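PDB 3CR8: sulfate adenylyltransferase, adenylylsulfate kinase from Thiobacillus denitrificans, which phosphorylates adenosine 5'-phosphosulfate with ATP and so probably supplies activated sulfate for sulfur metabolism. Local coordinates for residues 15-27 / 130-142. Numbering follows the deposited sequence.
Sequences NLIDPEKREALKH and AGEVEGAALPPHP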
loop_
_atom_site.group_PDB
_atom_site.type_symbol
_atom_site.label_atom_id
_atom_site.label_comp_id
_atom_site.label_asym_id
_atom_site.label_seq_id
_atom_site.Cartn_x
_atom_site.Cartn_y
_atom_site.Cartn_z
ATOM N N ASN A 15 14.169 -46.904 26.199
ATOM C CA ASN A 15 13.180 -47.145 25.146
ATOM C C ASN A 15 12.359 -48.394 25.456
ATOM O O ASN A 15 12.811 -49.519 25.304
ATOM C CB ASN A 15 13.820 -47.257 23.767
ATOM C CG ASN A 15 12.796 -47.413 22.662
ATOM O OD1 ASN A 15 11.667 -47.806 22.912
ATOM N ND2 ASN A 15 13.183 -47.088 21.437
ATOM N N LEU A 16 11.144 -48.159 25.914
ATOM C CA LEU A 16 10.251 -49.192 26.378
ATOM C C LEU A 16 9.507 -49.854 25.212
ATOM O O LEU A 16 8.506 -50.562 25.420
ATOM C CB LEU A 16 9.247 -48.574 27.379
ATOM C CG LEU A 16 9.570 -48.810 28.846
ATOM C CD1 LEU A 16 11.053 -48.706 29.072
ATOM C CD2 LEU A 16 8.803 -47.856 29.718
ATOM N N ILE A 17 9.973 -49.621 23.991
ATOM C CA ILE A 17 9.300 -50.199 22.836
ATOM C C ILE A 17 10.223 -51.001 21.938
ATOM O O ILE A 17 10.933 -50.446 21.099
ATOM C CB ILE A 17 8.587 -49.149 22.010
ATOM C CG1 ILE A 17 7.422 -48.567 22.793
ATOM C CG2 ILE A 17 8.042 -49.752 20.759
ATOM C CD1 ILE A 17 6.693 -47.446 22.067
ATOM N N ASP A 18 10.195 -52.316 22.141
ATOM C CA ASP A 18 10.999 -53.270 21.397
ATOM C C ASP A 18 10.111 -53.886 20.344
ATOM O O ASP A 18 9.258 -54.697 20.668
ATOM C CB ASP A 18 11.511 -54.371 22.340
ATOM C CG ASP A 18 12.576 -55.256 21.699
ATOM O OD1 ASP A 18 12.726 -55.218 20.449
ATOM O OD2 ASP A 18 13.264 -55.986 22.457
ATOM N N PRO A 19 10.305 -53.508 19.071
ATOM C CA PRO A 19 9.455 -54.040 17.992
ATOM C C PRO A 19 9.559 -55.574 17.817
ATOM O O PRO A 19 8.547 -56.214 17.613
ATOM C CB PRO A 19 9.956 -53.293 16.742
ATOM C CG PRO A 19 10.806 -52.153 17.261
ATOM C CD PRO A 19 11.370 -52.629 18.558
ATOM N N GLU A 20 10.727 -56.098 18.088
ATOM C CA GLU A 20 10.849 -57.490 18.313
ATOM C C GLU A 20 9.809 -58.016 19.289
ATOM O O GLU A 20 9.378 -59.132 19.081
ATOM C CB GLU A 20 12.238 -57.827 18.816
ATOM N N LYS A 21 9.390 -57.315 20.360
ATOM C CA LYS A 21 8.438 -58.051 21.162
ATOM C C LYS A 21 7.003 -57.585 20.849
ATOM O O LYS A 21 6.081 -57.886 21.603
ATOM C CB LYS A 21 8.762 -57.881 22.652
ATOM C CG LYS A 21 10.196 -58.213 23.006
ATOM C CD LYS A 21 10.378 -58.406 24.499
ATOM C CE LYS A 21 9.808 -57.238 25.284
ATOM N NZ LYS A 21 10.363 -57.223 26.661
ATOM N N ARG A 22 6.807 -56.882 19.721
ATOM C CA ARG A 22 5.556 -56.132 19.443
ATOM C C ARG A 22 4.314 -56.984 19.138
ATOM O O ARG A 22 3.208 -56.685 19.596
ATOM C CB ARG A 22 5.765 -55.100 18.319
ATOM C CG ARG A 22 4.955 -53.785 18.464
ATOM C CD ARG A 22 3.859 -53.655 17.408
ATOM N NE ARG A 22 4.415 -53.480 16.068
ATOM C CZ ARG A 22 3.769 -53.768 14.943
ATOM N NH1 ARG A 22 2.536 -54.256 14.992
ATOM N NH2 ARG A 22 4.361 -53.577 13.768
ATOM N N GLU A 23 4.489 -58.030 18.331
ATOM C CA GLU A 23 3.369 -58.918 18.013
ATOM C C GLU A 23 2.962 -59.743 19.227
ATOM O O GLU A 23 1.775 -59.912 19.509
ATOM C CB GLU A 23 3.683 -59.838 16.820
ATOM C CG GLU A 23 2.894 -59.503 15.558
ATOM C CD GLU A 23 2.725 -57.999 15.364
ATOM O OE1 GLU A 23 1.592 -57.489 15.553
ATOM O OE2 GLU A 23 3.727 -57.324 15.035
ATOM N N ALA A 24 3.957 -60.255 19.941
ATOM C CA ALA A 24 3.710 -61.001 21.160
ATOM C C ALA A 24 2.886 -60.192 22.170
ATOM O O ALA A 24 2.028 -60.741 22.845
ATOM C CB ALA A 24 5.023 -61.448 21.772
ATOM N N LEU A 25 3.133 -58.888 22.267
ATOM C CA LEU A 25 2.404 -58.051 23.225
ATOM C C LEU A 25 0.976 -57.782 22.792
ATOM O O LEU A 25 0.051 -57.919 23.583
ATOM C CB LEU A 25 3.134 -56.726 23.472
ATOM C CG LEU A 25 4.491 -56.826 24.180
ATOM C CD1 LEU A 25 5.255 -55.512 24.102
ATOM C CD2 LEU A 25 4.325 -57.286 25.620
ATOM N N LYS A 26 0.791 -57.392 21.539
ATOM C CA LYS A 26 -0.560 -57.208 21.007
ATOM C C LYS A 26 -1.386 -58.500 21.112
ATOM O O LYS A 26 -2.595 -58.450 21.269
ATOM C CB LYS A 26 -0.524 -56.666 19.565
ATOM C CG LYS A 26 -0.135 -55.188 19.490
ATOM C CD LYS A 26 -0.167 -54.589 18.085
ATOM C CE LYS A 26 0.017 -53.062 18.165
ATOM N NZ LYS A 26 0.173 -52.379 16.845
ATOM N N HIS A 27 -0.725 -59.666 21.057
ATOM C CA HIS A 27 -1.441 -60.927 21.252
ATOM C C HIS A 27 -1.809 -61.159 22.732
ATOM O O HIS A 27 -2.988 -61.345 23.061
ATOM C CB HIS A 27 -0.701 -62.142 20.649
ATOM C CG HIS A 27 -1.450 -63.427 20.812
ATOM N ND1 HIS A 27 -2.590 -63.714 20.093
ATOM C CD2 HIS A 27 -1.261 -64.471 21.650
ATOM C CE1 HIS A 27 -3.058 -64.890 20.465
ATOM N NE2 HIS A 27 -2.268 -65.372 21.408
ATOM N N ALA A 130 1.560 -49.151 39.478
ATOM C CA ALA A 130 3.004 -49.227 39.523
ATOM C C ALA A 130 3.482 -50.477 38.812
ATOM O O ALA A 130 2.768 -51.463 38.734
ATOM C CB ALA A 130 3.479 -49.242 40.960
ATOM N N GLY A 131 4.706 -50.438 38.299
ATOM C CA GLY A 131 5.306 -51.604 37.698
ATOM C C GLY A 131 6.088 -51.274 36.444
ATOM O O GLY A 131 5.938 -50.187 35.874
ATOM N N GLU A 132 6.922 -52.224 36.020
ATOM C CA GLU A 132 7.636 -52.133 34.763
ATOM C C GLU A 132 6.672 -52.072 33.594
ATOM O O GLU A 132 5.560 -52.593 33.654
ATOM C CB GLU A 132 8.554 -53.323 34.611
ATOM C CG GLU A 132 9.623 -53.374 35.667
ATOM C CD GLU A 132 10.506 -52.173 35.627
ATOM O OE1 GLU A 132 10.925 -51.778 34.527
ATOM O OE2 GLU A 132 10.785 -51.604 36.696
ATOM N N VAL A 133 7.088 -51.417 32.526
ATOM C CA VAL A 133 6.206 -51.221 31.388
ATOM C C VAL A 133 6.840 -51.831 30.150
ATOM O O VAL A 133 8.040 -51.706 29.960
ATOM C CB VAL A 133 5.917 -49.719 31.151
ATOM C CG1 VAL A 133 5.133 -49.520 29.868
ATOM C CG2 VAL A 133 5.166 -49.146 32.323
ATOM N N GLU A 134 6.040 -52.524 29.337
ATOM C CA GLU A 134 6.506 -53.018 28.038
ATOM C C GLU A 134 5.587 -52.455 26.984
ATOM O O GLU A 134 4.392 -52.763 26.972
ATOM C CB GLU A 134 6.500 -54.553 27.951
ATOM C CG GLU A 134 7.551 -55.268 28.788
ATOM C CD GLU A 134 7.213 -56.741 29.045
ATOM O OE1 GLU A 134 6.056 -57.055 29.393
ATOM O OE2 GLU A 134 8.110 -57.596 28.925
ATOM N N GLY A 135 6.153 -51.642 26.095
ATOM C CA GLY A 135 5.372 -50.960 25.082
ATOM C C GLY A 135 5.271 -51.594 23.705
ATOM O O GLY A 135 6.240 -52.140 23.166
ATOM N N ALA A 136 4.077 -51.501 23.134
ATOM C CA ALA A 136 3.811 -51.979 21.777
ATOM C C ALA A 136 3.727 -50.816 20.793
ATOM O O ALA A 136 4.401 -50.810 19.768
ATOM C CB ALA A 136 2.508 -52.766 21.751
ATOM N N ALA A 137 2.880 -49.844 21.129
ATOM C CA ALA A 137 2.616 -48.677 20.313
ATOM C C ALA A 137 2.599 -47.405 21.148
ATOM O O ALA A 137 2.347 -47.453 22.348
ATOM C CB ALA A 137 1.291 -48.829 19.625
ATOM N N LEU A 138 2.863 -46.267 20.502
ATOM C CA LEU A 138 2.689 -44.960 21.129
ATOM C C LEU A 138 1.296 -44.406 20.855
ATOM O O LEU A 138 0.669 -44.737 19.856
ATOM C CB LEU A 138 3.715 -43.947 20.616
ATOM C CG LEU A 138 5.154 -44.367 20.360
ATOM C CD1 LEU A 138 5.236 -45.336 19.159
ATOM C CD2 LEU A 138 5.936 -43.122 20.075
ATOM N N PRO A 139 0.811 -43.535 21.741
ATOM C CA PRO A 139 -0.471 -42.885 21.464
ATOM C C PRO A 139 -0.555 -42.388 20.030
ATOM O O PRO A 139 0.374 -41.745 19.545
ATOM C CB PRO A 139 -0.473 -41.709 22.440
ATOM C CG PRO A 139 0.328 -42.214 23.599
ATOM C CD PRO A 139 1.397 -43.080 23.016
ATOM N N PRO A 140 -1.663 -42.696 19.340
ATOM C CA PRO A 140 -1.779 -42.247 17.952
ATOM C C PRO A 140 -1.817 -40.725 17.879
ATOM O O PRO A 140 -2.554 -40.086 18.620
ATOM C CB PRO A 140 -3.110 -42.851 17.496
ATOM C CG PRO A 140 -3.439 -43.896 18.502
ATOM C CD PRO A 140 -2.879 -43.388 19.788
ATOM N N HIS A 141 -1.000 -40.162 17.001
ATOM C CA HIS A 141 -0.947 -38.723 16.813
ATOM C C HIS A 141 -0.982 -38.423 15.325
ATOM O O HIS A 141 0.061 -38.325 14.696
ATOM C CB HIS A 141 0.364 -38.153 17.368
ATOM C CG HIS A 141 0.462 -38.135 18.864
ATOM N ND1 HIS A 141 -0.503 -37.565 19.674
ATOM C CD2 HIS A 141 1.439 -38.576 19.695
ATOM C CE1 HIS A 141 -0.139 -37.687 20.938
ATOM N NE2 HIS A 141 1.038 -38.293 20.978
ATOM N N PRO A 142 -2.175 -38.273 14.745
ATOM C CA PRO A 142 -2.270 -37.986 13.314
ATOM C C PRO A 142 -1.720 -36.602 13.003
ATOM O O PRO A 142 -1.202 -36.335 11.925
ATOM C CB PRO A 142 -3.780 -37.989 13.077
ATOM C CG PRO A 142 -4.346 -38.719 14.228
ATOM C CD PRO A 142 -3.498 -38.361 15.366
#
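L16 and I17 run past the end of strand 126-135 in the PUA-like domain, and helix 22-30 follows to lie over the turn into A136. The close-packed part centres on G135, whose N donates a hydrogen bond to L16 O (2.7 Å). Beside it L16 CD2 lies across V133 CB (3.7 Å), with L48 and M49 of helix 39-50 also against L16. The extended I17 (chi2 177°) carries CD1 to L138 CG at 3.8 Å. From the helix, L25 CD1 rests on G135 O (3.6 Å), while its CB faces the methyl of A136; M111 of strand 111-117 touches both L25 and A136. The solvent side is looser and polar. There the exposed K21, at the N-cap position, bends at chi3 (-51°) and forms a salt bridge from NZ to E134 OE2 (3.2 Å), while E134 OE1 pairs with R101 in another. Cutting E134 back to an alanine would probably leave both K21 and R101 without the carboxylate they share. K21 NZ meets E134 OE2 on its anti side, 29° out of the carboxylate plane.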